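Local coordinates for galactofuranose-binding protein YtfQ (Escherichia coli, PDB 2VK2) that binds alpha- and beta-galactofuranose in the periplasm and serves as the solute-binding component of the ABC transporter YtfQRT-YjfF, at residues Leu3-Ser8 with Asp257-Tyr262; Ile110-Leu115 with Val245-Asn250; Lys122-Lys127 with Asp220-Ser225. One frame throughout, in Å; residues are numbered along the deposited sequence.

Interaction 1: Leu3-Ser8 with Asp257-Tyr262; sequences LTVGFS and DALEKY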
loop_
_atom_site.group_PDB
_atom_site.type_symbol
_atom_site.label_atom_id
_atom_site.label_comp_id
_atom_site.label_asym_id
_atom_site.label_seq_id
_atom_site.Cartn_x
_atom_site.Cartn_y
_atom_site.Cartn_z
ATOM N N LEU A 3 -25.069 2.225 13.617
ATOM C CA LEU A 3 -24.487 2.704 12.362
ATOM C C LEU A 3 -24.189 1.540 11.428
ATOM O O LEU A 3 -23.703 0.495 11.864
ATOM C CB LEU A 3 -23.193 3.485 12.617
ATOM C CG LEU A 3 -23.298 4.850 13.301
ATOM C CD1 LEU A 3 -21.907 5.435 13.495
ATOM C CD2 LEU A 3 -24.174 5.809 12.505
ATOM N N THR A 4 -24.493 1.729 10.145
ATOM C CA THR A 4 -24.108 0.789 9.098
ATOM C C THR A 4 -23.162 1.492 8.131
ATOM O O THR A 4 -23.478 2.566 7.614
ATOM C CB THR A 4 -25.328 0.261 8.322
ATOM O OG1 THR A 4 -26.187 -0.456 9.215
ATOM C CG2 THR A 4 -24.895 -0.670 7.195
ATOM N N VAL A 5 -21.999 0.884 7.907
ATOM C CA VAL A 5 -20.998 1.422 6.994
ATOM C C VAL A 5 -20.804 0.453 5.832
ATOM O O VAL A 5 -20.668 -0.753 6.035
ATOM C CB VAL A 5 -19.649 1.647 7.714
ATOM C CG1 VAL A 5 -18.573 2.093 6.731
ATOM C CG2 VAL A 5 -19.815 2.667 8.827
ATOM N N GLY A 6 -20.817 0.988 4.614
ATOM C CA GLY A 6 -20.487 0.217 3.423
ATOM C C GLY A 6 -19.054 0.521 3.038
ATOM O O GLY A 6 -18.710 1.678 2.819
ATOM N N PHE A 7 -18.223 -0.516 2.963
ATOM C CA PHE A 7 -16.809 -0.370 2.618
ATOM C C PHE A 7 -16.567 -1.007 1.258
ATOM O O PHE A 7 -16.700 -2.221 1.099
ATOM C CB PHE A 7 -15.953 -1.025 3.712
ATOM C CG PHE A 7 -14.456 -1.034 3.451
ATOM C CD1 PHE A 7 -13.832 -0.122 2.600
ATOM C CD2 PHE A 7 -13.657 -1.956 4.123
ATOM C CE1 PHE A 7 -12.449 -0.160 2.405
ATOM C CE2 PHE A 7 -12.284 -1.992 3.934
ATOM C CZ PHE A 7 -11.678 -1.093 3.075
ATOM N N SER A 8 -16.251 -0.168 0.271
ATOM C CA SER A 8 -15.804 -0.640 -1.030
ATOM C C SER A 8 -14.302 -0.887 -0.959
ATOM O O SER A 8 -13.501 0.050 -0.983
ATOM C CB SER A 8 -16.123 0.369 -2.134
ATOM O OG SER A 8 -15.605 -0.086 -3.371
ATOM N N ASP A 257 -13.315 6.510 13.922
ATOM C CA ASP A 257 -13.183 7.589 14.912
ATOM C C ASP A 257 -13.805 8.881 14.389
ATOM O O ASP A 257 -14.599 9.523 15.076
ATOM C CB ASP A 257 -11.711 7.860 15.258
ATOM C CG ASP A 257 -11.084 6.766 16.101
ATOM O OD1 ASP A 257 -11.816 6.054 16.810
ATOM O OD2 ASP A 257 -9.843 6.636 16.061
ATOM N N ALA A 258 -13.430 9.254 13.169
ATOM C CA ALA A 258 -13.936 10.470 12.531
ATOM C C ALA A 258 -15.442 10.395 12.289
ATOM O O ALA A 258 -16.161 11.370 12.514
ATOM C CB ALA A 258 -13.202 10.722 11.223
ATOM N N LEU A 259 -15.916 9.237 11.835
ATOM C CA LEU A 259 -17.343 9.031 11.583
ATOM C C LEU A 259 -18.169 9.186 12.858
ATOM O O LEU A 259 -19.183 9.882 12.860
ATOM C CB LEU A 259 -17.592 7.646 10.975
ATOM C CG LEU A 259 -19.055 7.224 10.788
ATOM C CD1 LEU A 259 -19.791 8.204 9.884
ATOM C CD2 LEU A 259 -19.136 5.812 10.233
ATOM N N GLU A 260 -17.736 8.529 13.931
ATOM C CA GLU A 260 -18.443 8.592 15.213
ATOM C C GLU A 260 -18.548 10.022 15.730
ATOM O O GLU A 260 -19.608 10.436 16.197
ATOM C CB GLU A 260 -17.745 7.724 16.257
ATOM C CG GLU A 260 -17.916 6.232 16.041
ATOM C CD GLU A 260 -17.014 5.405 16.940
ATOM O OE1 GLU A 260 -16.278 5.992 17.766
ATOM O OE2 GLU A 260 -17.036 4.167 16.819
ATOM N N LYS A 261 -17.446 10.765 15.650
ATOM C CA LYS A 261 -17.428 12.167 16.072
ATOM C C LYS A 261 -18.371 13.012 15.221
ATOM O O LYS A 261 -19.099 13.855 15.742
ATOM C CB LYS A 261 -16.011 12.743 16.001
ATOM C CG LYS A 261 -15.083 12.244 17.093
ATOM C CD LYS A 261 -13.704 12.872 16.979
ATOM N N TYR A 262 -18.357 12.774 13.913
ATOM C CA TYR A 262 -19.212 13.505 12.982
ATOM C C TYR A 262 -20.697 13.234 13.230
ATOM O O TYR A 262 -21.499 14.166 13.277
ATOM C CB TYR A 262 -18.841 13.148 11.540
ATOM C CG TYR A 262 -19.703 13.820 10.497
ATOM C CD1 TYR A 262 -19.690 15.203 10.342
ATOM C CD2 TYR A 262 -20.525 13.072 9.659
ATOM C CE1 TYR A 262 -20.479 15.826 9.384
ATOM C CE2 TYR A 262 -21.316 13.686 8.695
ATOM C CZ TYR A 262 -21.287 15.062 8.564
ATOM O OH TYR A 262 -22.069 15.675 7.611
#
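In the first lobe of this periplasmic binding protein, Val5 and Leu3 meet Leu259 where helix 252-265 lies against the parallel sheet, beside strand 4-9. The tighter of the two meetings is methyl to methyl: CG2 of Val5 sits 3.5 Å from CD2 of Leu259, a snug fit for apolar carbons. The valine comes from the sheet and the leucine from the helix, each passing beside the other. Leu259 reaches across because its CG stands anti to the backbone N (chi1 174°), which carries the isobutyl group off the helix toward the sheet. The same CD2 of Leu259 has CD1 of Leu3 at 4.3 Å, a looser touch, so one methyl from the helix is met by two residues of 3-8. No hydrogen bond crosses the gap; the join is purely apolar. Leu259 also rests on Ala61 and Phe87 of two further strands, while Val5 touches Leu35 and Phe63 in the strands flanking its own. Asp257 and Glu260 both form salt bridges to Arg31, tying the helix to helix 15-31. Aliphatic side chains of a helix laid on those of a parallel sheet make up the packing of a Rossmann-like alpha/beta lobe, as in the periplasmic binding proteins of this family.

Interaction 2: Ile110-Leu115 with Val245-Asn250; sequences ILEGKL and VELTPN. With GZL (beta-D-galactofuranose), chain B.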
loop_
_atom_site.group_PDB
_atom_site.type_symbol
_atom_site.label_atom_id
_atom_site.label_comp_id
_atom_site.label_asym_id
_atom_site.label_seq_id
_atom_site.Cartn_x
_atom_site.Cartn_y
_atom_site.Cartn_z
ATOM N N ILE A 110 4.800 9.212 -0.362
ATOM C CA ILE A 110 6.035 9.799 -0.861
ATOM C C ILE A 110 7.144 9.538 0.159
ATOM O O ILE A 110 8.237 9.093 -0.199
ATOM C CB ILE A 110 5.893 11.316 -1.136
ATOM C CG1 ILE A 110 4.810 11.570 -2.194
ATOM C CG2 ILE A 110 7.225 11.890 -1.591
ATOM C CD1 ILE A 110 4.596 13.026 -2.536
ATOM N N LEU A 111 6.849 9.792 1.431
ATOM C CA LEU A 111 7.791 9.504 2.514
ATOM C C LEU A 111 8.217 8.038 2.543
ATOM O O LEU A 111 9.389 7.742 2.736
ATOM C CB LEU A 111 7.202 9.893 3.874
ATOM C CG LEU A 111 8.029 9.505 5.106
ATOM C CD1 LEU A 111 9.370 10.233 5.114
ATOM C CD2 LEU A 111 7.240 9.795 6.372
ATOM N N GLU A 112 7.274 7.120 2.363
ATOM C CA GLU A 112 7.604 5.693 2.351
ATOM C C GLU A 112 8.677 5.395 1.306
ATOM O O GLU A 112 9.647 4.690 1.588
ATOM C CB GLU A 112 6.365 4.853 2.065
ATOM C CG GLU A 112 5.335 4.830 3.183
ATOM C CD GLU A 112 4.069 4.117 2.772
ATOM O OE1 GLU A 112 3.706 4.213 1.584
ATOM O OE2 GLU A 112 3.440 3.456 3.623
ATOM N N GLY A 113 8.502 5.928 0.099
ATOM C CA GLY A 113 9.488 5.754 -0.966
ATOM C C GLY A 113 10.820 6.400 -0.636
ATOM O O GLY A 113 11.881 5.837 -0.911
ATOM N N LYS A 114 10.761 7.582 -0.033
ATOM C CA LYS A 114 11.955 8.303 0.400
ATOM C C LYS A 114 12.748 7.527 1.447
ATOM O O LYS A 114 13.975 7.513 1.411
ATOM C CB LYS A 114 11.559 9.665 0.966
ATOM C CG LYS A 114 12.708 10.532 1.432
ATOM C CD LYS A 114 12.181 11.838 1.994
ATOM C CE LYS A 114 13.297 12.791 2.358
ATOM N NZ LYS A 114 14.168 12.245 3.429
ATOM N N LEU A 115 12.049 6.901 2.388
ATOM C CA LEU A 115 12.721 6.125 3.430
ATOM C C LEU A 115 13.550 4.988 2.832
ATOM O O LEU A 115 14.681 4.748 3.261
ATOM C CB LEU A 115 11.710 5.575 4.437
ATOM C CG LEU A 115 11.072 6.613 5.366
ATOM C CD1 LEU A 115 9.935 5.985 6.155
ATOM C CD2 LEU A 115 12.107 7.229 6.302
ATOM N N VAL A 245 9.385 -0.651 4.978
ATOM C CA VAL A 245 8.702 0.404 5.712
ATOM C C VAL A 245 7.346 -0.109 6.183
ATOM O O VAL A 245 6.542 -0.581 5.381
ATOM C CB VAL A 245 8.508 1.655 4.834
ATOM C CG1 VAL A 245 7.707 2.710 5.578
ATOM C CG2 VAL A 245 9.859 2.215 4.410
ATOM N N GLU A 246 7.094 -0.006 7.484
ATOM C CA GLU A 246 5.828 -0.448 8.057
ATOM C C GLU A 246 4.674 0.463 7.652
ATOM O O GLU A 246 4.800 1.686 7.688
ATOM C CB GLU A 246 5.924 -0.477 9.580
ATOM C CG GLU A 246 4.674 -0.988 10.270
ATOM C CD GLU A 246 4.689 -0.727 11.761
ATOM O OE1 GLU A 246 4.987 -1.667 12.521
ATOM O OE2 GLU A 246 4.405 0.418 12.174
ATOM N N LEU A 247 3.551 -0.157 7.297
ATOM C CA LEU A 247 2.294 0.532 7.034
ATOM C C LEU A 247 1.231 -0.099 7.919
ATOM O O LEU A 247 0.983 -1.299 7.824
ATOM C CB LEU A 247 1.902 0.362 5.569
ATOM C CG LEU A 247 0.537 0.921 5.150
ATOM C CD1 LEU A 247 0.533 2.440 5.227
ATOM C CD2 LEU A 247 0.190 0.448 3.757
ATOM N N THR A 248 0.595 0.691 8.779
ATOM C CA THR A 248 -0.433 0.129 9.654
ATOM C C THR A 248 -1.594 -0.432 8.834
ATOM O O THR A 248 -2.073 0.225 7.915
ATOM C CB THR A 248 -0.975 1.141 10.681
ATOM O OG1 THR A 248 -1.936 0.486 11.516
ATOM C CG2 THR A 248 -1.628 2.339 10.001
ATOM N N PRO A 249 -2.029 -1.670 9.133
ATOM C CA PRO A 249 -3.275 -2.142 8.538
ATOM C C PRO A 249 -4.518 -1.437 9.084
ATOM O O PRO A 249 -5.584 -1.553 8.486
ATOM C CB PRO A 249 -3.307 -3.634 8.910
ATOM C CG PRO A 249 -1.926 -3.964 9.343
ATOM C CD PRO A 249 -1.391 -2.717 9.948
ATOM N N ASN A 250 -4.388 -0.717 10.197
ATOM C CA ASN A 250 -5.536 -0.068 10.821
ATOM C C ASN A 250 -5.846 1.294 10.202
ATOM O O ASN A 250 -5.656 2.349 10.816
ATOM C CB ASN A 250 -5.341 0.055 12.333
ATOM C CG ASN A 250 -6.626 0.410 13.056
ATOM O OD1 ASN A 250 -7.685 0.544 12.436
ATOM N ND2 ASN A 250 -6.542 0.567 14.370
HETATM C C6 GZL B . -1.335 0.992 0.742
HETATM C C5 GZL B . -1.862 0.447 -0.373
HETATM C C4 GZL B . -1.277 -0.759 -1.084
HETATM C C3 GZL B . -0.266 -1.650 -0.414
HETATM C C2 GZL B . -0.585 -2.923 -0.602
HETATM O O6 GZL B . -1.880 2.069 1.316
HETATM O O5 GZL B . -2.909 1.041 -0.956
HETATM O O4 GZL B . -2.321 -1.672 -1.449
HETATM O O3 GZL B . 0.823 -1.184 0.188
HETATM C C1 GZL B . -1.895 -3.030 -1.295
HETATM O O2 GZL B . 0.090 -4.013 -0.230
HETATM O O1 GZL B . -1.771 -3.652 -2.570
HETATM O O HOH W 1 3.696 3.714 6.226
#
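Val245 pushes its two methyls at helix 109-124 and meets two side chains at different angles: Leu115 crosses it at about a right angle, Glu112 obliquely. CG2 of Val245 lies 3.8 Å from CB of Leu115 and equally close to the backbone O of Glu112, while CG1 of Val245 takes the stem of the glutamate, 4.0 Å from CG of Glu112. Exchanging Val245 for a glycine would probably open a gap beside CG of Glu112 and leave Leu115 without its apolar partner here. Beyond CG, Glu112 runs extended and brings OE2 across to Leu247, 3.5 Å from CD1 of Leu247. The polar partner of OE2 is a water at 2.6 Å, which donates its other hydrogen to O of Glu246 at 2.7 Å, bridging carboxylate and backbone.

Helix 109-124 follows one crossing between the lobes, and 247-250 belongs to another: the chain leaves the first sheet after strand 103-106 to form the helix in the second lobe, and returns after strand 243-246. Leu247 therefore stands at the cleft. Its CG is anti to the backbone N (chi1 175°), and its two methyls serve different neighbours, CD1 meeting Glu112 and CD2 lying 3.4 Å from C6 of galactofuranose. The other oxygen of Glu112, OE1, forms a salt bridge with NE of Arg146, whose NH1 binds the sugar, so Glu112 acts as a second-shell residue. Further on, OG1 of Thr248 accepts from N of Asn250 at 3.0 Å in an ST turn, and OD1 of Asn250 takes N of Gly253 as helix 252-265 begins.

Interaction 3: Lys122-Lys127 with Asp220-Ser225; sequences KEVNGK and DILTGS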
loop_
_atom_site.group_PDB
_atom_site.type_symbol
_atom_site.label_atom_id
_atom_site.label_comp_id
_atom_site.label_asym_id
_atom_site.label_seq_id
_atom_site.Cartn_x
_atom_site.Cartn_y
_atom_site.Cartn_z
ATOM N N LYS A 122 22.626 5.266 1.498
ATOM C CA LYS A 122 23.584 4.968 2.562
ATOM C C LYS A 122 24.184 3.568 2.417
ATOM O O LYS A 122 25.388 3.380 2.612
ATOM C CB LYS A 122 22.920 5.106 3.935
ATOM C CG LYS A 122 22.624 6.534 4.340
ATOM C CD LYS A 122 21.805 6.589 5.616
ATOM N N GLU A 123 23.346 2.593 2.075
ATOM C CA GLU A 123 23.769 1.195 1.963
ATOM C C GLU A 123 24.852 0.996 0.900
ATOM O O GLU A 123 25.866 0.347 1.160
ATOM C CB GLU A 123 22.558 0.304 1.659
ATOM C CG GLU A 123 22.859 -1.192 1.533
ATOM C CD GLU A 123 23.265 -1.844 2.844
ATOM O OE1 GLU A 123 22.923 -1.313 3.922
ATOM O OE2 GLU A 123 23.924 -2.903 2.787
ATOM N N VAL A 124 24.645 1.543 -0.294
ATOM C CA VAL A 124 25.609 1.338 -1.381
ATOM C C VAL A 124 26.796 2.309 -1.319
ATOM O O VAL A 124 27.832 2.052 -1.931
ATOM C CB VAL A 124 24.941 1.358 -2.775
ATOM C CG1 VAL A 124 23.825 0.324 -2.828
ATOM C CG2 VAL A 124 24.428 2.746 -3.130
ATOM N N ASN A 125 26.644 3.410 -0.584
ATOM C CA ASN A 125 27.760 4.290 -0.221
ATOM C C ASN A 125 28.625 4.737 -1.407
ATOM O O ASN A 125 29.858 4.678 -1.366
ATOM C CB ASN A 125 28.624 3.603 0.845
ATOM C CG ASN A 125 29.537 4.572 1.583
ATOM O OD1 ASN A 125 29.192 5.735 1.794
ATOM N ND2 ASN A 125 30.702 4.086 1.992
ATOM N N GLY A 126 27.963 5.175 -2.472
ATOM C CA GLY A 126 28.645 5.718 -3.642
ATOM C C GLY A 126 28.941 4.714 -4.740
ATOM O O GLY A 126 29.315 5.101 -5.844
ATOM N N LYS A 127 28.781 3.424 -4.450
ATOM C CA LYS A 127 29.104 2.374 -5.414
ATOM C C LYS A 127 28.011 2.223 -6.471
ATOM O O LYS A 127 26.850 2.548 -6.209
ATOM C CB LYS A 127 29.325 1.044 -4.693
ATOM C CG LYS A 127 30.512 1.078 -3.735
ATOM C CD LYS A 127 30.772 -0.268 -3.076
ATOM C CE LYS A 127 29.736 -0.573 -2.007
ATOM N NZ LYS A 127 30.008 -1.857 -1.313
ATOM N N ASP A 220 23.343 -10.567 -3.327
ATOM C CA ASP A 220 23.584 -10.297 -4.749
ATOM C C ASP A 220 22.609 -9.247 -5.273
ATOM O O ASP A 220 22.988 -8.371 -6.052
ATOM C CB ASP A 220 23.443 -11.571 -5.589
ATOM C CG ASP A 220 24.533 -12.591 -5.307
ATOM O OD1 ASP A 220 25.673 -12.195 -4.984
ATOM O OD2 ASP A 220 24.238 -13.798 -5.421
ATOM N N ILE A 221 21.351 -9.359 -4.857
ATOM C CA ILE A 221 20.331 -8.364 -5.169
ATOM C C ILE A 221 19.653 -7.966 -3.860
ATOM O O ILE A 221 19.028 -8.795 -3.197
ATOM C CB ILE A 221 19.303 -8.897 -6.188
ATOM C CG1 ILE A 221 19.995 -9.224 -7.515
ATOM C CG2 ILE A 221 18.196 -7.871 -6.414
ATOM C CD1 ILE A 221 19.094 -9.836 -8.562
ATOM N N LEU A 222 19.813 -6.699 -3.483
ATOM C CA LEU A 222 19.204 -6.157 -2.273
ATOM C C LEU A 222 17.707 -5.987 -2.497
ATOM O O LEU A 222 17.261 -5.866 -3.638
ATOM C CB LEU A 222 19.821 -4.798 -1.931
ATOM C CG LEU A 222 21.339 -4.742 -1.730
ATOM C CD1 LEU A 222 21.800 -3.296 -1.645
ATOM C CD2 LEU A 222 21.755 -5.521 -0.486
ATOM N N THR A 223 16.934 -5.974 -1.416
ATOM C CA THR A 223 15.499 -5.712 -1.509
ATOM C C THR A 223 15.102 -4.550 -0.611
ATOM O O THR A 223 15.549 -4.441 0.532
ATOM C CB THR A 223 14.640 -6.950 -1.146
ATOM O OG1 THR A 223 14.572 -7.112 0.278
ATOM C CG2 THR A 223 15.200 -8.209 -1.793
ATOM N N GLY A 224 14.259 -3.677 -1.156
ATOM C CA GLY A 224 13.631 -2.600 -0.399
ATOM C C GLY A 224 12.170 -2.564 -0.793
ATOM O O GLY A 224 11.855 -2.559 -1.977
ATOM N N SER A 225 11.277 -2.567 0.189
ATOM C CA SER A 225 9.848 -2.643 -0.090
ATOM C C SER A 225 9.042 -2.012 1.038
ATOM O O SER A 225 9.608 -1.497 1.997
ATOM C CB SER A 225 9.434 -4.096 -0.337
ATOM O OG SER A 225 9.787 -4.928 0.755
#
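Leu222 carries the whole of the second segment's share here, meeting Glu123 and Val124 in the last turn of helix 109-124. Coming along 220-225, the chain passes Asp220 and then Ile221, which turns to the other face of the sheet and packs on Ile210 of helix 200-212. Leu222 opens the strand and points at the end of helix 109-124. Its CG is anti to the carbonyl carbon (chi1 -57°), which leads CD1 out toward Glu123 and Val124. CD1 of Leu222 lies 4.0 Å from CG of Glu123 and 4.3 Å from CG1 of Val124. Glu123 uses its aliphatic stem for this: the chain bends at chi2 (68°), and it is the methylene, not the carboxylate, that rests on the leucine. The exposed glutamate thus borders the contact, with buried Val124 next to it.

Past Leu222 the strand runs on through Thr223, Gly224 and Ser225, moving away from the helix end. The helix itself stops just after the contact: a type I' turn from Val124 to Lys127, closed by N of Lys127 to O of Val124 at 3.0 Å, swings the chain round toward strand 129-135. Both turn residues, Asn125 and Gly126, have positive phi.

Strand 222-225 lies between strands 194-197 and 243-246, and Leu222 pairs by backbone hydrogen bonds with Cys193 and Val195. Helix 109-124 lies on the face to which Leu222 points, while Ile221 and Thr223 meet helix 200-212 on the opposite face.

The three contacts spread along the two-lobed molecule, with interaction 1 in the first lobe, interaction 3 far out in the second, and interaction 2 between them beside the sugar. Centres of interactions 1 and 2 are 24 Å apart, those of 2 and 3 18 Å, and those of 1 and 3 42 Å. Interactions 2 and 3 share helix 109-124 and reach neighbouring strands of one sheet, joined by a probable hydrogen bond from N of Val245 to O of Ser225 at 3.1 Å. Along the chain interaction 1 encloses interaction 2, which encloses interaction 3. The chain builds most of the second lobe before returning through 245-250 to helix 252-265, then crosses once more to add strand 278-280.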